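Local coordinates for protein lipase, class 3 (Penicillium roqueforti FM164, PDB 6L7N) that probably hydrolyses ester bonds of lipids such as triacylglycerols, as a fungal class 3 lipase of the alpha/beta-hydrolase fold, at residues A34-S39 / F68-H73; L112-S117 / H146-A151; D124-L129 / R161-P166; A151-A156 / A168-Y173. All blocks are in the same frame, centred on the assembly; numbering follows the deposited sequence.

In the fold
Running from the N terminus, contact 1 closes first, where strand 66-72 comes back to the loop 34-39 near one edge of the central sheet; it is finished before the others begin. Contact 2 then joins the start of helix 112-135 to the start of helix 148-161. Contact 3 opens inside that loop, further along helix 112-135, and closes beyond it at 161-166, so the two cross. Contact 4 follows contact 2 in series, shares Ala151 with it, crosses contact 3, and lays helix 148-161 on strand 169-173. Contacts 1 and 3 meet on the face of the sheet, where Ile69 packs on Leu129; contacts 3 and 4 meet at Arg161 and Ala168.

Contact 1 of 4, residues A34-S39 / F68-H73; sequences AKISCS and FIAVDH
The Phe68 ring receives the terminal methyl of Ile36 obliquely, while the backbone N of Ala70 lies in plane at the ring's edge. This is one side of the central sheet of the alpha/beta-hydrolase fold: strand 66-72, flanked antiparallel by strands 52-57 and 77-83, turns Phe68 and Ala70 toward the loop 34-39 and sends Ile69 and Val71 to the other side. From the loop, Ile36 alone makes the contact. Its CG1 branch stands anti to the carbonyl carbon (chi1 -73°) and runs on extended, which carries CD1 to the strand, and the Ile36 and Phe68 side chains cross at about a right angle. No hydrogen bond links the two segments; the join is wholly apolar and buried.

Around this point the loop is tied down by other means. Ile36 pairs through its backbone with Ala51 and packs on Tyr18 and Ala21 of helix 6-22, while a disulfide between Cys38 and Cys43 closes the chain just beyond. The Ile36 side chain is thus a wedge between the N-terminal helix and the sheet. At its end, CD1 of Ile36 sits 3.6 Å from CB of Ala70 and 3.7 Å from CE1 of Phe68, one methyl touching both strand residues.

Contact 2 of 4, residues L112-S117 / H146-A151; sequences LGFWGS and HSLGAA
The helix that follows the probable nucleophile elbow, the tight strand-to-helix turn of alpha/beta hydrolases, receives Phe114 of helix 112-135 on Leu148 and Ala151 of its first turn. The elbow's Ser147 has the strained backbone expected there, with a positive phi of 63°, and its OG is hydrogen-bonded to NE2 of His261, consistent with a catalytic pair.

The contact lies on the flank of that helix, beside the elbow. CB of Ala151 stands over the middle of one face of the Phe114 ring, 3.5 Å from its centroid and only 9° off the ring normal, a clear CH-pi interaction. The methyl is almost equally far from all six carbons, the nearest being CD2 of Phe114 at 3.6 Å. With CG anti to its own carbonyl carbon (chi1 -57°), Phe114 reaches across to the neighbouring helix and sets its ring over the small alanine, where the two backbones come close: the CA atoms of Phe114 and Ala151 are 6.4 Å apart. The same aromatic side chain also touches Leu155 one turn further along helix 148-161.

An alanine in place of Phe114 would probably open a gap between the two helices, stripping the Ala151 methyl of its aromatic cover and leaving Leu148 freer to shift just behind the elbow. Leu148 itself crosses the Phe114 side chain at about a right angle and meets the ring obliquely, its CD2 resting 4.2 Å from CE1 of Phe114.

Contact 3 of 4, residues D124-L129 / R161-P166; sequences DIIKEL and RGKGYP
Two side chains from each segment carry this contact, Ile126 and Leu129 of helix 112-135 against Lys163 and Tyr165 of the loop 161-166. The end of Ile126 meets the aliphatic part of Lys163: the two side chains cross at about a right angle, with CD1 of Ile126 3.7 Å from CD of Lys163. One turn along, Tyr165 points its hydroxyl at the helix, OH lying 3.6 Å from C of Leu129 and 3.7 Å from CB of Leu129.

No direct hydrogen bond spans the segments, but a water does. It donates to the backbone O of Ile126 over 2.8 Å and lies at the edge of the Tyr165 ring, in plane. Its approach to OH of Tyr165 is short, 2.5 Å, a length to be taken with caution. One small bridge thus links helix carbonyl and phenol.

Further out, the Lys163 chain runs extended until it bends at its last torsion (chi4 69°), and NZ makes a salt bridge with Asp159 of helix 148-161, which is likely to steady the methylenes that Ile126 touches. Tyr165 is also packed by Lys130 and Val133, and the buried Leu129 reaches inward to Val78 and Leu80 on the sheet. The contact joins helix 112-135 to the connection that leads from helix 148-161 into strand 169-173, part of a beta-alpha-beta crossover of the alpha/beta-hydrolase fold.

Contact 4 of 4, residues A151-A156 / A168-Y173; sequences AVATLA and AKLYAY
The hydroxyl OG1 of Thr154 gives its hydrogen bond to the backbone O of Ala150, one turn back in its own helix, and at the same time leans on strand 169-173. Its strand neighbours are all carbon: CB of Ala172 is 3.6 Å from OG1 of Thr154, and CD2 of Leu170 is 3.7 Å from the same atom. The first torsion of Thr154 (chi1 -60°) keeps OG1 beside the backbone N, within reach of the Ala150 carbonyl.

Leu170 fills the middle of the contact. Its CG stands opposite the backbone N (chi1 164°), and the two methyls then divide the work: CD2 goes to the Thr154 side chain, while CD1 settles on the helix backbone 3.7 Å from CA of Thr154 and 4.0 Å from CB of Ala153. The alanine's small side chain lets the leucine come in so close. The axes of 151-156 and strand 169-173 approach to 7.9 Å and run nearly antiparallel, at 160°, as expected in a beta-alpha-beta unit whose helix returns the chain from strand 140-146 to a parallel neighbour. Val157 and Arg161 extend the helix surface that Leu170 touches.

With a serine instead of Leu170, CB of Ala153 and the flank of Thr154 would probably lose their covering methyls.

No hydrogen bond crosses between the two segments. The buried OG1 is satisfied by its bond to Ala150 O and needs no partner on the strand, and between 151-156 and 168-173 the hold is van der Waals packing.

Contact 1 of 4, residues A34-S39 / F68-H73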
# COMPACT_ATOMS: atom_id res chain seq x y z
N ALA A 34 19.86 -7.01 8.96
CA ALA A 34 20.06 -7.61 7.64
C ALA A 34 19.61 -6.66 6.54
O ALA A 34 18.72 -5.83 6.73
CB ALA A 34 19.30 -8.93 7.53
N LYS A 35 20.22 -6.80 5.37
CA LYS A 35 19.87 -5.98 4.21
C LYS A 35 18.62 -6.53 3.53
O LYS A 35 18.48 -7.75 3.37
CB LYS A 35 21.03 -5.95 3.22
CG LYS A 35 22.36 -5.54 3.85
CD LYS A 35 23.55 -6.17 3.13
CE LYS A 35 24.86 -5.68 3.74
NZ LYS A 35 26.02 -5.77 2.80
N ILE A 36 17.72 -5.63 3.12
CA ILE A 36 16.61 -6.03 2.26
C ILE A 36 17.15 -6.55 0.93
O ILE A 36 18.02 -5.93 0.32
CB ILE A 36 15.65 -4.85 2.01
CG1 ILE A 36 14.81 -4.51 3.25
CG2 ILE A 36 14.76 -5.13 0.81
CD1 ILE A 36 14.10 -3.18 3.11
N SER A 37 16.60 -7.67 0.46
CA SER A 37 17.02 -8.24 -0.80
C SER A 37 15.84 -8.91 -1.47
O SER A 37 14.97 -9.47 -0.80
CB SER A 37 18.16 -9.25 -0.62
OG SER A 37 18.74 -9.54 -1.87
N CYS A 38 15.80 -8.83 -2.80
CA CYS A 38 14.76 -9.46 -3.60
C CYS A 38 15.44 -10.45 -4.53
O CYS A 38 16.04 -10.05 -5.53
CB CYS A 38 13.98 -8.43 -4.40
SG CYS A 38 13.13 -7.31 -3.33
N SER A 39 15.32 -11.74 -4.22
CA SER A 39 16.05 -12.74 -4.99
C SER A 39 15.61 -12.75 -6.45
O SER A 39 16.42 -13.03 -7.33
CB SER A 39 15.91 -14.12 -4.35
OG SER A 39 14.56 -14.53 -4.28
N PHE A 68 7.59 -5.22 7.43
CA PHE A 68 8.85 -4.82 8.05
C PHE A 68 8.89 -3.31 8.23
O PHE A 68 8.16 -2.56 7.58
CB PHE A 68 10.05 -5.28 7.22
CG PHE A 68 10.09 -4.72 5.81
CD1 PHE A 68 10.57 -3.44 5.55
CD2 PHE A 68 9.68 -5.50 4.74
CE1 PHE A 68 10.63 -2.94 4.23
CE2 PHE A 68 9.72 -5.02 3.43
CZ PHE A 68 10.20 -3.74 3.17
N ILE A 69 9.75 -2.89 9.16
CA ILE A 69 10.22 -1.52 9.28
C ILE A 69 11.70 -1.53 8.93
O ILE A 69 12.49 -2.24 9.57
CB ILE A 69 10.00 -0.95 10.69
CG1 ILE A 69 8.53 -1.14 11.13
CG2 ILE A 69 10.47 0.50 10.77
CD1 ILE A 69 8.26 -0.66 12.55
N ALA A 70 12.07 -0.77 7.90
CA ALA A 70 13.45 -0.64 7.44
C ALA A 70 13.86 0.82 7.45
O ALA A 70 13.02 1.72 7.52
CB ALA A 70 13.63 -1.22 6.04
N VAL A 71 15.16 1.07 7.39
CA VAL A 71 15.69 2.42 7.32
C VAL A 71 16.51 2.58 6.05
O VAL A 71 17.36 1.74 5.75
CB VAL A 71 16.52 2.80 8.57
CG1 VAL A 71 17.37 4.01 8.24
CG2 VAL A 71 15.59 3.13 9.76
N ASP A 72 16.24 3.66 5.33
CA ASP A 72 16.84 4.00 4.05
C ASP A 72 17.63 5.29 4.28
O ASP A 72 17.04 6.38 4.36
CB ASP A 72 15.73 4.17 3.01
CG ASP A 72 16.23 4.61 1.66
OD1 ASP A 72 17.39 5.09 1.54
OD2 ASP A 72 15.44 4.47 0.71
N HIS A 73 18.95 5.15 4.44
CA HIS A 73 19.82 6.30 4.65
C HIS A 73 20.07 7.09 3.38
O HIS A 73 20.44 8.27 3.45
CB HIS A 73 21.15 5.83 5.24
CG HIS A 73 21.02 5.23 6.60
ND1 HIS A 73 20.65 5.96 7.70
CD2 HIS A 73 21.20 3.96 7.03
CE1 HIS A 73 20.61 5.17 8.76
NE2 HIS A 73 20.94 3.95 8.38

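Contact 2 of 4, residues L112-S117 / H146-A151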
# COMPACT_ATOMS: atom_id res chain seq x y z
N LEU A 112 -13.78 -4.04 7.96
CA LEU A 112 -13.42 -4.74 9.20
C LEU A 112 -12.17 -5.60 9.03
O LEU A 112 -11.33 -5.67 9.94
CB LEU A 112 -14.59 -5.61 9.65
CG LEU A 112 -14.29 -6.54 10.83
CD1 LEU A 112 -13.93 -5.72 12.08
CD2 LEU A 112 -15.45 -7.48 11.09
N GLY A 113 -12.04 -6.30 7.90
CA GLY A 113 -10.88 -7.18 7.73
C GLY A 113 -9.57 -6.41 7.76
O GLY A 113 -8.63 -6.78 8.47
N PHE A 114 -9.51 -5.33 6.99
CA PHE A 114 -8.27 -4.56 6.90
C PHE A 114 -7.95 -3.89 8.23
O PHE A 114 -6.80 -3.92 8.71
CB PHE A 114 -8.38 -3.52 5.79
CG PHE A 114 -8.70 -4.09 4.44
CD1 PHE A 114 -8.17 -5.32 4.03
CD2 PHE A 114 -9.51 -3.40 3.55
CE1 PHE A 114 -8.46 -5.84 2.78
CE2 PHE A 114 -9.80 -3.92 2.29
CZ PHE A 114 -9.28 -5.15 1.91
N TRP A 115 -8.95 -3.23 8.84
CA TRP A 115 -8.73 -2.59 10.13
C TRP A 115 -8.27 -3.61 11.16
O TRP A 115 -7.38 -3.33 11.96
CB TRP A 115 -10.00 -1.90 10.61
CG TRP A 115 -9.79 -1.21 11.91
CD1 TRP A 115 -10.30 -1.55 13.13
CD2 TRP A 115 -8.97 -0.06 12.12
NE1 TRP A 115 -9.86 -0.67 14.09
CE2 TRP A 115 -9.02 0.24 13.49
CE3 TRP A 115 -8.19 0.73 11.28
CZ2 TRP A 115 -8.32 1.31 14.04
CZ3 TRP A 115 -7.50 1.80 11.83
CH2 TRP A 115 -7.58 2.07 13.20
N GLY A 116 -8.90 -4.79 11.17
CA GLY A 116 -8.49 -5.83 12.09
C GLY A 116 -7.05 -6.24 11.90
O GLY A 116 -6.32 -6.48 12.88
N SER A 117 -6.61 -6.33 10.64
CA SER A 117 -5.21 -6.70 10.40
C SER A 117 -4.26 -5.63 10.94
O SER A 117 -3.19 -5.95 11.46
CB SER A 117 -4.98 -6.93 8.90
OG SER A 117 -5.83 -7.96 8.42
N HIS A 146 1.23 -3.14 -1.38
CA HIS A 146 0.58 -3.48 -2.64
C HIS A 146 -0.57 -4.42 -2.34
O HIS A 146 -0.52 -5.18 -1.37
CB HIS A 146 1.59 -4.13 -3.61
CG HIS A 146 0.97 -4.75 -4.83
ND1 HIS A 146 0.77 -6.11 -4.94
CD2 HIS A 146 0.54 -4.21 -6.00
CE1 HIS A 146 0.22 -6.38 -6.12
NE2 HIS A 146 0.08 -5.25 -6.78
N SER A 147 -1.61 -4.35 -3.15
CA SER A 147 -2.73 -5.31 -3.06
C SER A 147 -3.39 -5.16 -1.69
O SER A 147 -3.53 -4.03 -1.20
CB SER A 147 -2.21 -6.71 -3.36
OG SER A 147 -3.28 -7.62 -3.49
N LEU A 148 -3.84 -6.25 -1.06
CA LEU A 148 -4.45 -6.14 0.26
C LEU A 148 -3.51 -5.50 1.27
O LEU A 148 -3.95 -4.78 2.17
CB LEU A 148 -4.91 -7.52 0.76
CG LEU A 148 -5.78 -8.29 -0.24
CD1 LEU A 148 -6.37 -9.57 0.38
CD2 LEU A 148 -6.86 -7.39 -0.78
N GLY A 149 -2.19 -5.71 1.11
CA GLY A 149 -1.25 -5.01 1.96
C GLY A 149 -1.37 -3.50 1.85
O GLY A 149 -1.23 -2.77 2.84
N ALA A 150 -1.64 -3.01 0.64
CA ALA A 150 -1.86 -1.57 0.47
C ALA A 150 -3.07 -1.11 1.29
O ALA A 150 -3.05 -0.02 1.87
CB ALA A 150 -2.03 -1.24 -1.01
N ALA A 151 -4.12 -1.93 1.35
CA ALA A 151 -5.27 -1.54 2.15
C ALA A 151 -4.85 -1.38 3.61
O ALA A 151 -5.11 -0.34 4.23
CB ALA A 151 -6.41 -2.54 2.00

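Contact 3 of 4, residues D124-L129 / R161-P166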
# COMPACT_ATOMS: atom_id res chain seq x y z
N ASP A 124 2.75 -2.97 18.84
CA ASP A 124 4.19 -3.16 18.70
C ASP A 124 4.75 -2.28 17.60
O ASP A 124 5.87 -1.76 17.74
CB ASP A 124 4.51 -4.63 18.40
CG ASP A 124 4.61 -5.47 19.67
OD1 ASP A 124 4.45 -4.92 20.78
OD2 ASP A 124 4.84 -6.69 19.54
N ILE A 125 4.01 -2.08 16.51
CA ILE A 125 4.58 -1.25 15.45
C ILE A 125 4.73 0.19 15.92
O ILE A 125 5.71 0.86 15.59
CB ILE A 125 3.74 -1.36 14.16
CG1 ILE A 125 4.07 -2.68 13.45
CG2 ILE A 125 4.04 -0.19 13.21
CD1 ILE A 125 3.12 -3.03 12.30
N ILE A 126 3.79 0.68 16.73
CA ILE A 126 3.89 2.04 17.26
C ILE A 126 5.13 2.17 18.15
O ILE A 126 5.91 3.13 18.03
CB ILE A 126 2.60 2.43 18.01
CG1 ILE A 126 1.45 2.56 17.01
CG2 ILE A 126 2.77 3.73 18.76
CD1 ILE A 126 0.09 2.84 17.64
N LYS A 127 5.35 1.20 19.04
CA LYS A 127 6.52 1.28 19.91
C LYS A 127 7.83 1.20 19.10
O LYS A 127 8.78 1.97 19.33
CB LYS A 127 6.46 0.18 20.98
CG LYS A 127 5.25 0.28 21.92
CD LYS A 127 5.26 -0.87 22.92
CE LYS A 127 3.97 -0.94 23.72
NZ LYS A 127 3.80 -2.29 24.32
N GLU A 128 7.86 0.29 18.12
CA GLU A 128 9.04 0.14 17.27
C GLU A 128 9.32 1.40 16.47
O GLU A 128 10.47 1.83 16.33
CB GLU A 128 8.84 -1.05 16.33
CG GLU A 128 8.74 -2.42 17.01
CD GLU A 128 8.33 -3.55 16.05
OE1 GLU A 128 8.46 -4.74 16.44
OE2 GLU A 128 7.88 -3.25 14.92
N LEU A 129 8.27 1.99 15.90
CA LEU A 129 8.46 3.21 15.14
C LEU A 129 8.99 4.32 16.03
O LEU A 129 9.83 5.11 15.60
CB LEU A 129 7.15 3.63 14.48
CG LEU A 129 6.80 2.87 13.20
CD1 LEU A 129 5.42 3.32 12.74
CD2 LEU A 129 7.86 3.15 12.14
N ARG A 161 -1.07 8.90 11.54
CA ARG A 161 -0.99 10.34 11.40
C ARG A 161 -1.66 11.05 12.58
O ARG A 161 -1.32 12.20 12.86
CB ARG A 161 -1.60 10.77 10.07
CG ARG A 161 -0.70 10.47 8.85
CD ARG A 161 -1.47 10.72 7.55
NE ARG A 161 -0.67 10.49 6.35
CZ ARG A 161 -1.19 10.18 5.17
NH1 ARG A 161 -2.51 10.04 5.04
NH2 ARG A 161 -0.40 9.98 4.12
N GLY A 162 -2.57 10.37 13.28
CA GLY A 162 -3.17 10.88 14.49
C GLY A 162 -2.44 10.49 15.76
O GLY A 162 -2.86 10.88 16.85
N LYS A 163 -1.35 9.74 15.64
CA LYS A 163 -0.63 9.18 16.77
C LYS A 163 0.85 9.59 16.77
O LYS A 163 1.71 8.85 17.23
CB LYS A 163 -0.75 7.66 16.78
CG LYS A 163 -2.13 7.15 17.15
CD LYS A 163 -2.23 5.66 16.93
CE LYS A 163 -3.26 5.03 17.87
NZ LYS A 163 -4.65 5.42 17.56
N GLY A 164 1.15 10.78 16.24
CA GLY A 164 2.48 11.34 16.32
C GLY A 164 3.24 11.46 15.01
O GLY A 164 4.34 12.01 15.01
N TYR A 165 2.68 10.98 13.90
CA TYR A 165 3.37 11.01 12.60
C TYR A 165 2.51 11.70 11.56
O TYR A 165 2.20 11.12 10.52
CB TYR A 165 3.75 9.59 12.16
CG TYR A 165 4.47 8.84 13.26
CD1 TYR A 165 3.77 8.12 14.22
CD2 TYR A 165 5.86 8.86 13.33
CE1 TYR A 165 4.44 7.46 15.25
CE2 TYR A 165 6.53 8.20 14.35
CZ TYR A 165 5.82 7.50 15.30
OH TYR A 165 6.48 6.83 16.31
N PRO A 166 2.11 12.96 11.80
CA PRO A 166 1.14 13.60 10.90
C PRO A 166 1.64 13.74 9.47
O PRO A 166 0.82 13.88 8.57
CB PRO A 166 0.91 14.97 11.55
CG PRO A 166 2.13 15.22 12.35
CD PRO A 166 2.51 13.88 12.89
O HOH W 1 5.04 5.78 18.06

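Contact 4 of 4, residues A151-A156 / A168-Y173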
# COMPACT_ATOMS: atom_id res chain seq x y z
N ALA A 151 -4.12 -1.93 1.35
CA ALA A 151 -5.27 -1.54 2.15
C ALA A 151 -4.85 -1.38 3.61
O ALA A 151 -5.11 -0.34 4.23
CB ALA A 151 -6.41 -2.54 2.00
N VAL A 152 -4.08 -2.34 4.13
CA VAL A 152 -3.63 -2.22 5.51
C VAL A 152 -2.74 -0.99 5.65
O VAL A 152 -2.87 -0.21 6.61
CB VAL A 152 -2.91 -3.50 5.96
CG1 VAL A 152 -2.29 -3.32 7.33
CG2 VAL A 152 -3.87 -4.72 5.95
N ALA A 153 -1.88 -0.76 4.65
CA ALA A 153 -0.99 0.38 4.71
C ALA A 153 -1.79 1.66 4.83
O ALA A 153 -1.50 2.52 5.68
CB ALA A 153 -0.10 0.41 3.46
N THR A 154 -2.87 1.77 4.04
CA THR A 154 -3.67 2.98 4.08
C THR A 154 -4.20 3.24 5.49
O THR A 154 -3.98 4.31 6.07
CB THR A 154 -4.81 2.86 3.07
OG1 THR A 154 -4.25 2.69 1.75
CG2 THR A 154 -5.69 4.09 3.10
N LEU A 155 -4.79 2.21 6.11
CA LEU A 155 -5.37 2.46 7.42
C LEU A 155 -4.28 2.71 8.43
O LEU A 155 -4.40 3.60 9.29
CB LEU A 155 -6.27 1.29 7.86
CG LEU A 155 -7.51 1.15 6.97
CD1 LEU A 155 -8.17 -0.20 7.16
CD2 LEU A 155 -8.50 2.27 7.30
N ALA A 156 -3.15 2.02 8.28
CA ALA A 156 -2.06 2.25 9.21
C ALA A 156 -1.59 3.69 9.11
O ALA A 156 -1.49 4.39 10.13
CB ALA A 156 -0.91 1.27 8.94
N ALA A 168 3.38 11.41 7.78
CA ALA A 168 3.61 10.11 7.18
C ALA A 168 3.12 10.10 5.73
O ALA A 168 2.04 10.61 5.43
CB ALA A 168 2.88 9.02 7.98
N LYS A 169 3.94 9.55 4.84
CA LYS A 169 3.56 9.36 3.44
C LYS A 169 2.93 7.99 3.25
O LYS A 169 3.28 7.02 3.94
CB LYS A 169 4.76 9.52 2.51
CG LYS A 169 5.82 10.50 2.99
CD LYS A 169 5.31 11.93 3.03
CE LYS A 169 6.48 12.88 3.31
NZ LYS A 169 6.10 14.00 4.19
N LEU A 170 2.01 7.89 2.29
CA LEU A 170 1.36 6.63 1.96
C LEU A 170 1.54 6.35 0.48
O LEU A 170 1.23 7.20 -0.36
CB LEU A 170 -0.12 6.66 2.32
CG LEU A 170 -0.96 5.56 1.69
CD1 LEU A 170 -0.64 4.18 2.30
CD2 LEU A 170 -2.45 5.91 1.84
N TYR A 171 2.10 5.18 0.16
CA TYR A 171 2.19 4.67 -1.21
C TYR A 171 1.43 3.36 -1.25
O TYR A 171 1.90 2.33 -0.74
CB TYR A 171 3.65 4.49 -1.64
CG TYR A 171 4.34 5.81 -1.86
CD1 TYR A 171 4.97 6.46 -0.81
CD2 TYR A 171 4.36 6.40 -3.11
CE1 TYR A 171 5.59 7.67 -1.00
CE2 TYR A 171 5.00 7.60 -3.32
CZ TYR A 171 5.60 8.24 -2.26
OH TYR A 171 6.23 9.45 -2.45
N ALA A 172 0.22 3.41 -1.83
CA ALA A 172 -0.72 2.31 -1.78
C ALA A 172 -0.94 1.83 -3.21
O ALA A 172 -1.71 2.43 -3.96
CB ALA A 172 -2.03 2.75 -1.12
N TYR A 173 -0.23 0.77 -3.60
CA TYR A 173 -0.32 0.27 -4.97
C TYR A 173 -1.42 -0.77 -5.05
O TYR A 173 -1.42 -1.74 -4.28
CB TYR A 173 1.03 -0.31 -5.41
CG TYR A 173 2.14 0.71 -5.38
CD1 TYR A 173 2.82 1.00 -4.21
CD2 TYR A 173 2.49 1.40 -6.54
CE1 TYR A 173 3.84 1.97 -4.19
CE2 TYR A 173 3.50 2.35 -6.53
CZ TYR A 173 4.17 2.64 -5.35
OH TYR A 173 5.19 3.60 -5.35